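Local coordinates for DUF357 domain-containing protein (PDB 2OO2) that is of unknown function but folds as a compact bundle of three helices and pairs with a second copy of itself through a helix rich in tryptophan, at residues K13-E16 with R17-R21; N34-A37 with Y38-D41; R43-E47 with K48-V52; E56-V59 with W60-W64. All blocks are in the same frame, centred on the assembly; numbering follows the deposited sequence.

Contact 1. Residues K13-E16 with R17-R21; sequences KWLE and RIEER
On one face of the Trp14 indole stands the guanidinium of Arg17, whose CZ is 4.5 Å from the centroid of the Trp14 six-membered ring, only 12° off the ring normal. That place over the face makes this a cation-pi contact; with the planes 88° apart the guanidinium stands end-on, Arg17 NH1 foremost and within 3.2 Å of Trp14 CH2. The six-membered ring, through CH2 and CZ3, thus lies at the edge of the guanidinium, near its plane. One guanidinium face is taken by the Lys13 aliphatic chain, which runs alongside Arg17, with Lys13 CD 3.5 Å from Arg17 CZ. The Lys13 amine turns to a salt bridge with Glu10, which probably eases the neighbourhood of two positive charges. Arg17 reaches the ring because its chain stays extended from CG to NE. With the indole cut back to an alanine, the Arg17 guanidinium is likely to lose its aromatic partner and be freer to turn. Along the backbone, Arg17 N bonds to Lys13 O at 3.1 Å and Ile18 N to Trp14 O, while a water donates to Glu16 O. These are i to i+3 and i+4 contacts on the amphipathic helix 3-21, whose Leu15 and Ile18 face the other two helices of the bundle.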
# COMPACT_ATOMS: atom_id res chain seq x y z
N LYS A 13 -2.64 11.91 -8.47
CA LYS A 13 -3.48 12.61 -7.53
C LYS A 13 -2.81 12.35 -6.16
O LYS A 13 -2.50 13.27 -5.41
CB LYS A 13 -4.83 11.91 -7.48
CG LYS A 13 -5.82 12.45 -6.43
CD LYS A 13 -6.93 11.49 -6.08
CE LYS A 13 -7.90 11.33 -7.26
NZ LYS A 13 -9.10 10.39 -7.05
N TRP A 14 -2.50 11.10 -5.93
CA TRP A 14 -1.99 10.68 -4.59
C TRP A 14 -0.54 11.06 -4.41
O TRP A 14 0.01 11.24 -3.24
CB TRP A 14 -2.25 9.21 -4.51
CG TRP A 14 -3.67 8.93 -4.17
CD1 TRP A 14 -4.58 8.23 -4.90
CD2 TRP A 14 -4.35 9.33 -2.98
NE1 TRP A 14 -5.79 8.18 -4.27
CE2 TRP A 14 -5.65 8.83 -3.05
CE3 TRP A 14 -3.95 10.08 -1.83
CZ2 TRP A 14 -6.60 9.07 -2.06
CZ3 TRP A 14 -4.89 10.31 -0.84
CH2 TRP A 14 -6.19 9.81 -0.93
N LEU A 15 0.16 11.12 -5.52
CA LEU A 15 1.52 11.56 -5.54
C LEU A 15 1.63 13.05 -5.32
O LEU A 15 2.44 13.49 -4.52
CB LEU A 15 2.24 11.11 -6.80
CG LEU A 15 3.71 11.22 -7.03
CD1 LEU A 15 4.58 10.47 -6.03
CD2 LEU A 15 3.95 10.60 -8.41
N GLU A 16 0.82 13.86 -5.98
CA GLU A 16 0.86 15.29 -5.70
C GLU A 16 0.44 15.58 -4.22
O GLU A 16 0.99 16.46 -3.60
CB GLU A 16 -0.03 16.03 -6.63
CG GLU A 16 0.38 15.82 -8.07
CD GLU A 16 -0.68 16.39 -9.06
OE1 GLU A 16 -1.83 16.74 -8.65
OE2 GLU A 16 -0.33 16.46 -10.26
N ARG A 17 -0.46 14.79 -3.66
CA ARG A 17 -0.93 15.01 -2.29
C ARG A 17 0.23 14.67 -1.35
O ARG A 17 0.50 15.46 -0.43
CB ARG A 17 -2.18 14.16 -1.99
CG ARG A 17 -3.51 14.76 -2.62
CD ARG A 17 -4.59 13.74 -2.57
NE ARG A 17 -5.82 14.26 -3.19
CZ ARG A 17 -6.96 13.56 -3.21
NH1 ARG A 17 -7.01 12.34 -2.68
NH2 ARG A 17 -8.03 14.06 -3.81
N ILE A 18 0.94 13.56 -1.58
CA ILE A 18 1.95 13.11 -0.57
C ILE A 18 3.23 13.97 -0.59
O ILE A 18 3.91 14.19 0.44
CB ILE A 18 2.23 11.59 -0.74
CG1 ILE A 18 2.81 11.04 0.56
CG2 ILE A 18 3.11 11.24 -2.00
CD1 ILE A 18 2.97 9.47 0.56
N GLU A 19 3.55 14.48 -1.78
CA GLU A 19 4.70 15.39 -1.96
C GLU A 19 4.50 16.63 -1.09
O GLU A 19 5.44 17.16 -0.52
CB GLU A 19 4.89 15.72 -3.48
CG GLU A 19 5.59 14.58 -4.19
CD GLU A 19 5.64 14.73 -5.73
OE1 GLU A 19 4.86 15.54 -6.27
OE2 GLU A 19 6.48 14.05 -6.37
N GLU A 20 3.26 17.05 -0.92
CA GLU A 20 2.94 18.10 0.07
C GLU A 20 2.88 17.55 1.49
O GLU A 20 3.36 18.18 2.42
CB GLU A 20 1.63 18.81 -0.24
CG GLU A 20 1.70 19.62 -1.49
CD GLU A 20 2.84 20.64 -1.47
OE1 GLU A 20 3.09 21.32 -0.41
OE2 GLU A 20 3.50 20.75 -2.52
N ARG A 21 2.27 16.39 1.66
CA ARG A 21 1.95 15.86 2.97
C ARG A 21 3.23 15.56 3.75
O ARG A 21 3.29 15.79 4.99
CB ARG A 21 1.13 14.58 2.83
CG ARG A 21 0.47 14.07 4.11
CD ARG A 21 -0.65 15.00 4.57
NE ARG A 21 -1.43 14.37 5.59
CZ ARG A 21 -1.30 14.70 6.88
NH1 ARG A 21 -2.05 14.06 7.78
NH2 ARG A 21 -0.51 15.69 7.25
O HOH W 1 2.46 18.57 -4.87

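Contact 2. Residues N34-A37 with Y38-D41; sequences NIEA and YISD
Tyr38 sits one turn beyond Asn34, and backbone bonds carry most of the polar contact between 34-37 and 38-41. Tyr38 N bonds to Asn34 O at 2.7 Å, Ile39 N to Ile35 O, and Ser40 N to Glu36 O; the last two are nearly straight, with N-H...O angles of 170° and 171°. Asp41 N closes the series on Ala37 O, and Ala37 O also accepts a hydrogen bond from a water 2.8 Å away. The same water donates to Asp41 OD1 and so bridges a side-chain carboxylate to the backbone one turn earlier.

This is a regular i to i+4 pattern in the middle of helix 29-47, the second helix of the three-helix bundle, whose buried side carries the isoleucines.

Among the apolar contacts, Ile35 and Ile39 cross at an angle, Ile35 CG2 meeting Ile39 CD1 at 3.6 Å. Ile39 then packs against helix 3-21, on Leu15 and Ile18, while Ile35 leans on Trp64 and Leu65 of helix 51-70.

The remaining contacts are those of the Tyr38 ring. It swings back along the helix, CG anti to the carbonyl carbon (chi1 -74°), so that Asn34 O approaches it obliquely, 3.1 Å from Tyr38 CD2. Further out, the ring meets those of Trp60 and Trp64, its plane turned from theirs by about 15° and 20°. A serine at Tyr38 would probably open a gap between helices 29-47 and 51-70 and leave both indoles without the ring they pack against.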
# COMPACT_ATOMS: atom_id res chain seq x y z
N ASN A 34 11.75 5.51 4.25
CA ASN A 34 10.84 4.66 3.46
C ASN A 34 9.86 5.45 2.62
O ASN A 34 9.67 5.18 1.33
CB ASN A 34 10.11 3.67 4.39
CG ASN A 34 11.06 2.59 4.95
OD1 ASN A 34 12.22 2.53 4.58
ND2 ASN A 34 10.58 1.78 5.87
N ILE A 35 9.23 6.42 3.27
CA ILE A 35 8.32 7.37 2.59
C ILE A 35 8.93 8.03 1.30
O ILE A 35 8.38 7.89 0.15
CB ILE A 35 7.60 8.40 3.55
CG1 ILE A 35 6.80 7.65 4.64
CG2 ILE A 35 6.61 9.30 2.73
CD1 ILE A 35 6.36 8.54 5.85
N GLU A 36 10.06 8.72 1.49
CA GLU A 36 10.79 9.37 0.39
C GLU A 36 11.27 8.37 -0.61
O GLU A 36 11.17 8.69 -1.85
CB GLU A 36 11.95 10.28 0.84
CG GLU A 36 12.67 11.11 -0.35
CD GLU A 36 11.71 11.81 -1.46
OE1 GLU A 36 10.96 12.80 -1.11
OE2 GLU A 36 11.76 11.41 -2.69
N ALA A 37 11.63 7.17 -0.14
CA ALA A 37 12.20 6.10 -1.01
C ALA A 37 11.05 5.70 -1.96
O ALA A 37 11.21 5.73 -3.26
CB ALA A 37 12.70 4.89 -0.24
N TYR A 38 9.85 5.43 -1.40
CA TYR A 38 8.71 5.03 -2.39
C TYR A 38 8.19 6.20 -3.12
O TYR A 38 7.78 6.05 -4.43
CB TYR A 38 7.55 4.40 -1.60
CG TYR A 38 7.80 3.00 -1.11
CD1 TYR A 38 7.78 1.94 -1.94
CD2 TYR A 38 8.02 2.73 0.28
CE1 TYR A 38 7.95 0.67 -1.54
CE2 TYR A 38 8.19 1.39 0.73
CZ TYR A 38 8.17 0.36 -0.17
OH TYR A 38 8.34 -1.00 0.16
N ILE A 39 8.12 7.38 -2.55
CA ILE A 39 7.84 8.63 -3.38
C ILE A 39 8.77 8.76 -4.60
O ILE A 39 8.26 8.89 -5.78
CB ILE A 39 7.81 10.00 -2.64
CG1 ILE A 39 6.56 10.13 -1.76
CG2 ILE A 39 7.83 11.25 -3.64
CD1 ILE A 39 6.88 11.04 -0.46
N SER A 40 10.09 8.69 -4.35
CA SER A 40 11.09 8.71 -5.47
C SER A 40 10.77 7.63 -6.53
O SER A 40 10.70 7.92 -7.80
CB SER A 40 12.52 8.50 -4.98
OG SER A 40 13.45 8.66 -6.06
N ASP A 41 10.59 6.39 -6.06
CA ASP A 41 10.28 5.24 -6.92
C ASP A 41 8.96 5.47 -7.65
O ASP A 41 8.90 5.30 -8.96
CB ASP A 41 10.20 3.98 -6.04
CG ASP A 41 11.53 3.27 -5.86
OD1 ASP A 41 12.62 3.79 -6.16
OD2 ASP A 41 11.42 2.09 -5.46
O HOH W 2 13.89 5.13 -3.87

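Contact 3. Residues R43-E47 with K48-V52; sequences RYFLE and KGDLV
Tyr44 and Lys48 cross at a slant where helix 29-47 ends in a Schellman motif, the tight turn that leads into helix 51-70. The Lys48 chain passes over one face of the phenol: Lys48 CD lies 4.0 Å from the Tyr44 ring centroid, 26° off the normal, a CH-pi contact. Lys48 CG sits between its backbone N and carbonyl carbon (chi1 65°), and from there the chain runs over the ring before bending at chi3 and chi4. Phe45 points the same way as Lys48 and also as Asp50, whose CB is 4.0 Å from Phe45 CB; the Phe45 ring then reaches Arg53, Ala54 and Cys57 on the next helix. Leu46 and Leu51 cross obliquely instead, Leu46 CD1 touching Leu51 CD2 at 3.7 Å, and this pair lies against helix 3-21 through Leu12 and Leu7. Gly49 makes the reversal with a positive phi of 82°, a value that favours glycine. Asp50 follows as N-cap of helix 51-70, its OD1 making a weak bond to Arg53 N, and packs on Glu6 of the second subunit. Two amides reach back into the last turn: Gly49 N bonds to Leu46 O at 3.1 Å from above the carbonyl plane, and Asp50 N bonds to Phe45 O at 2.7 Å.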
# COMPACT_ATOMS: atom_id res chain seq x y z
N ARG A 43 7.47 8.26 -8.55
CA ARG A 43 7.84 9.36 -9.54
C ARG A 43 8.57 8.76 -10.73
O ARG A 43 8.17 9.02 -11.91
CB ARG A 43 8.70 10.47 -8.87
CG ARG A 43 7.82 11.49 -8.13
CD ARG A 43 8.46 12.91 -8.00
NE ARG A 43 9.72 12.80 -7.25
CZ ARG A 43 9.95 13.26 -6.02
NH1 ARG A 43 9.02 13.95 -5.34
NH2 ARG A 43 11.15 13.03 -5.47
N TYR A 44 9.57 7.92 -10.44
CA TYR A 44 10.42 7.31 -11.49
C TYR A 44 9.64 6.38 -12.40
O TYR A 44 9.72 6.54 -13.66
CB TYR A 44 11.57 6.53 -10.89
CG TYR A 44 12.39 5.74 -11.91
CD1 TYR A 44 13.16 6.40 -12.94
CD2 TYR A 44 12.42 4.37 -11.86
CE1 TYR A 44 13.96 5.63 -13.84
CE2 TYR A 44 13.20 3.59 -12.77
CZ TYR A 44 13.90 4.27 -13.79
OH TYR A 44 14.65 3.50 -14.58
N PHE A 45 8.91 5.42 -11.82
CA PHE A 45 8.03 4.58 -12.64
C PHE A 45 6.92 5.32 -13.36
O PHE A 45 6.56 4.93 -14.52
CB PHE A 45 7.46 3.40 -11.81
CG PHE A 45 8.54 2.47 -11.24
CD1 PHE A 45 9.44 1.82 -12.08
CD2 PHE A 45 8.68 2.29 -9.86
CE1 PHE A 45 10.47 1.02 -11.62
CE2 PHE A 45 9.72 1.45 -9.37
CZ PHE A 45 10.60 0.82 -10.22
N LEU A 46 6.35 6.35 -12.73
CA LEU A 46 5.30 7.11 -13.39
C LEU A 46 5.87 7.72 -14.67
O LEU A 46 5.29 7.59 -15.73
CB LEU A 46 4.72 8.18 -12.49
CG LEU A 46 3.60 8.98 -13.20
CD1 LEU A 46 2.29 8.12 -13.61
CD2 LEU A 46 3.22 10.19 -12.37
N GLU A 47 7.05 8.33 -14.56
CA GLU A 47 7.63 8.99 -15.71
C GLU A 47 7.93 8.07 -16.89
O GLU A 47 7.64 8.46 -18.03
CB GLU A 47 8.84 9.83 -15.33
CG GLU A 47 9.08 10.88 -16.44
CD GLU A 47 9.00 12.29 -15.92
OE1 GLU A 47 8.26 13.10 -16.55
OE2 GLU A 47 9.67 12.60 -14.88
N LYS A 48 8.45 6.88 -16.65
CA LYS A 48 8.76 5.93 -17.74
C LYS A 48 7.55 5.07 -18.14
O LYS A 48 7.70 4.15 -18.96
CB LYS A 48 9.93 5.03 -17.38
CG LYS A 48 9.65 4.09 -16.22
CD LYS A 48 10.88 3.33 -15.72
CE LYS A 48 11.56 2.52 -16.82
NZ LYS A 48 11.01 1.16 -17.08
N GLY A 49 6.39 5.32 -17.53
CA GLY A 49 5.16 4.59 -17.91
C GLY A 49 5.00 3.21 -17.29
O GLY A 49 4.27 2.39 -17.80
N ASP A 50 5.65 2.93 -16.14
CA ASP A 50 5.34 1.66 -15.55
C ASP A 50 4.24 1.95 -14.51
O ASP A 50 4.54 2.09 -13.27
CB ASP A 50 6.57 0.98 -14.93
CG ASP A 50 6.31 -0.44 -14.54
OD1 ASP A 50 5.12 -0.95 -14.30
OD2 ASP A 50 7.36 -1.12 -14.46
N LEU A 51 3.00 2.00 -14.96
CA LEU A 51 1.84 2.46 -14.13
C LEU A 51 1.53 1.60 -12.92
O LEU A 51 1.30 2.18 -11.78
CB LEU A 51 0.59 2.68 -14.99
CG LEU A 51 0.79 3.77 -16.03
CD1 LEU A 51 -0.51 3.84 -16.87
CD2 LEU A 51 1.07 5.11 -15.43
N VAL A 52 1.60 0.28 -13.09
CA VAL A 52 1.27 -0.62 -11.96
C VAL A 52 2.32 -0.37 -10.86
O VAL A 52 1.95 -0.21 -9.64
CB VAL A 52 1.35 -2.09 -12.33
CG1 VAL A 52 0.91 -2.94 -11.23
CG2 VAL A 52 0.34 -2.40 -13.50

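Contact 4. Residues E56-V59 with W60-W64; sequences ECVV and WAWAW
Trp60 and Trp62 each turn an indole edge to a backbone carbonyl four residues back. Trp60 CD1 approaches Glu56 O at 3.3 Å with that oxygen near the plane of the ring, and Trp62 CD1 meets Val58 O in the same manner, also at 3.3 Å. In both, CG is anti to the carbonyl carbon and beside the backbone N (chi1 -85° and -86°), which turns the CD1 edge back toward the preceding turn. Side chains fill in next to these edges. Glu56 runs alongside Trp60, its CG 4.2 Å from Trp60 CD1, the carboxylate plane 62° from the ring. Val58 does the same for Trp62 through its CG2 methyl, 4.0 Å from Trp62 CD1.

The main chain here is plain alpha-helix: Trp60 N bonds to Glu56 O at 3.0 Å and Ala61 N to Cys57 O at 2.7 Å, with Trp62 N and Ala63 N continuing to Val58 O and Val59 O. This is the middle of helix 51-70, the third helix of the bundle, which packs on both other helices and on the second subunit.

Further out, Trp14 helps to position the Trp62 indole. Trp62 NE1 is hydrogen-bonded to Trp14 O, and the Trp62 ring meets that of Trp14, on helix 3-21, edge-to-face. The Glu56 carboxylate is held by a salt bridge to Arg53. Across the dimer, Val59 packs on Trp60 of the second subunit and Trp60 on its Val59, while Ala63 meets Ala63 of that subunit.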
# COMPACT_ATOMS: atom_id res chain seq x y z
N GLU A 56 1.67 1.17 -7.24
CA GLU A 56 2.06 0.31 -6.14
C GLU A 56 2.96 1.13 -5.20
O GLU A 56 2.78 1.08 -3.91
CB GLU A 56 2.84 -0.85 -6.72
CG GLU A 56 3.12 -1.97 -5.69
CD GLU A 56 4.02 -3.09 -6.20
OE1 GLU A 56 4.92 -2.89 -7.02
OE2 GLU A 56 3.83 -4.19 -5.76
N CYS A 57 3.93 1.86 -5.74
CA CYS A 57 4.89 2.66 -4.79
C CYS A 57 4.17 3.80 -4.08
O CYS A 57 4.47 4.02 -2.78
CB CYS A 57 6.19 3.10 -5.52
SG CYS A 57 7.20 1.80 -6.09
N VAL A 58 3.23 4.53 -4.70
CA VAL A 58 2.47 5.62 -4.05
C VAL A 58 1.63 5.10 -2.83
O VAL A 58 1.66 5.72 -1.69
CB VAL A 58 1.70 6.56 -5.02
CG1 VAL A 58 0.33 6.03 -5.35
CG2 VAL A 58 1.58 7.98 -4.34
N VAL A 59 1.07 3.88 -2.98
CA VAL A 59 0.22 3.28 -1.94
C VAL A 59 1.19 2.92 -0.83
O VAL A 59 0.86 3.24 0.34
CB VAL A 59 -0.42 2.05 -2.38
CG1 VAL A 59 -1.27 1.48 -1.34
CG2 VAL A 59 -1.46 2.45 -3.55
N TRP A 60 2.30 2.23 -1.15
CA TRP A 60 3.31 1.94 -0.03
C TRP A 60 3.72 3.22 0.63
O TRP A 60 3.88 3.22 1.93
CB TRP A 60 4.56 1.18 -0.54
CG TRP A 60 4.33 -0.32 -0.59
CD1 TRP A 60 3.95 -1.08 -1.69
CD2 TRP A 60 4.36 -1.23 0.50
NE1 TRP A 60 3.87 -2.39 -1.41
CE2 TRP A 60 4.08 -2.53 -0.02
CE3 TRP A 60 4.61 -1.07 1.90
CZ2 TRP A 60 3.98 -3.65 0.76
CZ3 TRP A 60 4.58 -2.21 2.67
CH2 TRP A 60 4.27 -3.49 2.13
N ALA A 61 4.05 4.27 -0.15
CA ALA A 61 4.44 5.57 0.52
C ALA A 61 3.37 6.07 1.51
O ALA A 61 3.69 6.38 2.74
CB ALA A 61 4.83 6.66 -0.51
N TRP A 62 2.11 6.07 1.07
CA TRP A 62 1.01 6.44 1.95
C TRP A 62 0.81 5.54 3.18
O TRP A 62 0.48 6.05 4.28
CB TRP A 62 -0.28 6.56 1.13
CG TRP A 62 -0.42 7.91 0.54
CD1 TRP A 62 -0.31 8.27 -0.82
CD2 TRP A 62 -0.74 9.13 1.24
NE1 TRP A 62 -0.52 9.59 -0.95
CE2 TRP A 62 -0.81 10.16 0.27
CE3 TRP A 62 -0.98 9.46 2.60
CZ2 TRP A 62 -1.08 11.50 0.61
CZ3 TRP A 62 -1.26 10.76 2.92
CH2 TRP A 62 -1.29 11.77 1.94
N ALA A 63 1.04 4.22 3.03
CA ALA A 63 0.82 3.30 4.14
C ALA A 63 1.89 3.57 5.21
O ALA A 63 1.55 3.53 6.38
CB ALA A 63 0.90 1.83 3.73
N TRP A 64 3.15 3.77 4.83
CA TRP A 64 4.25 4.04 5.83
C TRP A 64 3.91 5.33 6.57
O TRP A 64 4.14 5.43 7.83
CB TRP A 64 5.63 4.18 5.19
CG TRP A 64 6.27 2.82 4.92
CD1 TRP A 64 6.22 2.11 3.75
CD2 TRP A 64 6.94 2.00 5.87
NE1 TRP A 64 6.86 0.89 3.91
CE2 TRP A 64 7.30 0.80 5.21
CE3 TRP A 64 7.28 2.16 7.23
CZ2 TRP A 64 7.99 -0.24 5.87
CZ3 TRP A 64 7.99 1.13 7.87
CH2 TRP A 64 8.32 -0.04 7.21

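The four contacts sample all three helices of one small bundle: contact 1 on helix 3-21, contact 2 on helix 29-47, contact 4 on helix 51-70, and contact 3 at the turn joining the last two. Contacts 2 and 4 are the nearest pair, with centres about 8 Å apart, and Tyr38 CE2 lies 3.5 Å from Trp64 NE1. Contact 1 meets contact 2 through Ile18 CG2 and Ile39 CG1 at 3.6 Å, and meets contact 4 through Ile18 CD1 and Ala61 CB at 3.5 Å. Glu19 OE2 ties contact 1 to contact 3 by a salt bridge of 2.7 Å to Arg43 NH1. Contacts 3 and 4 both touch the second subunit.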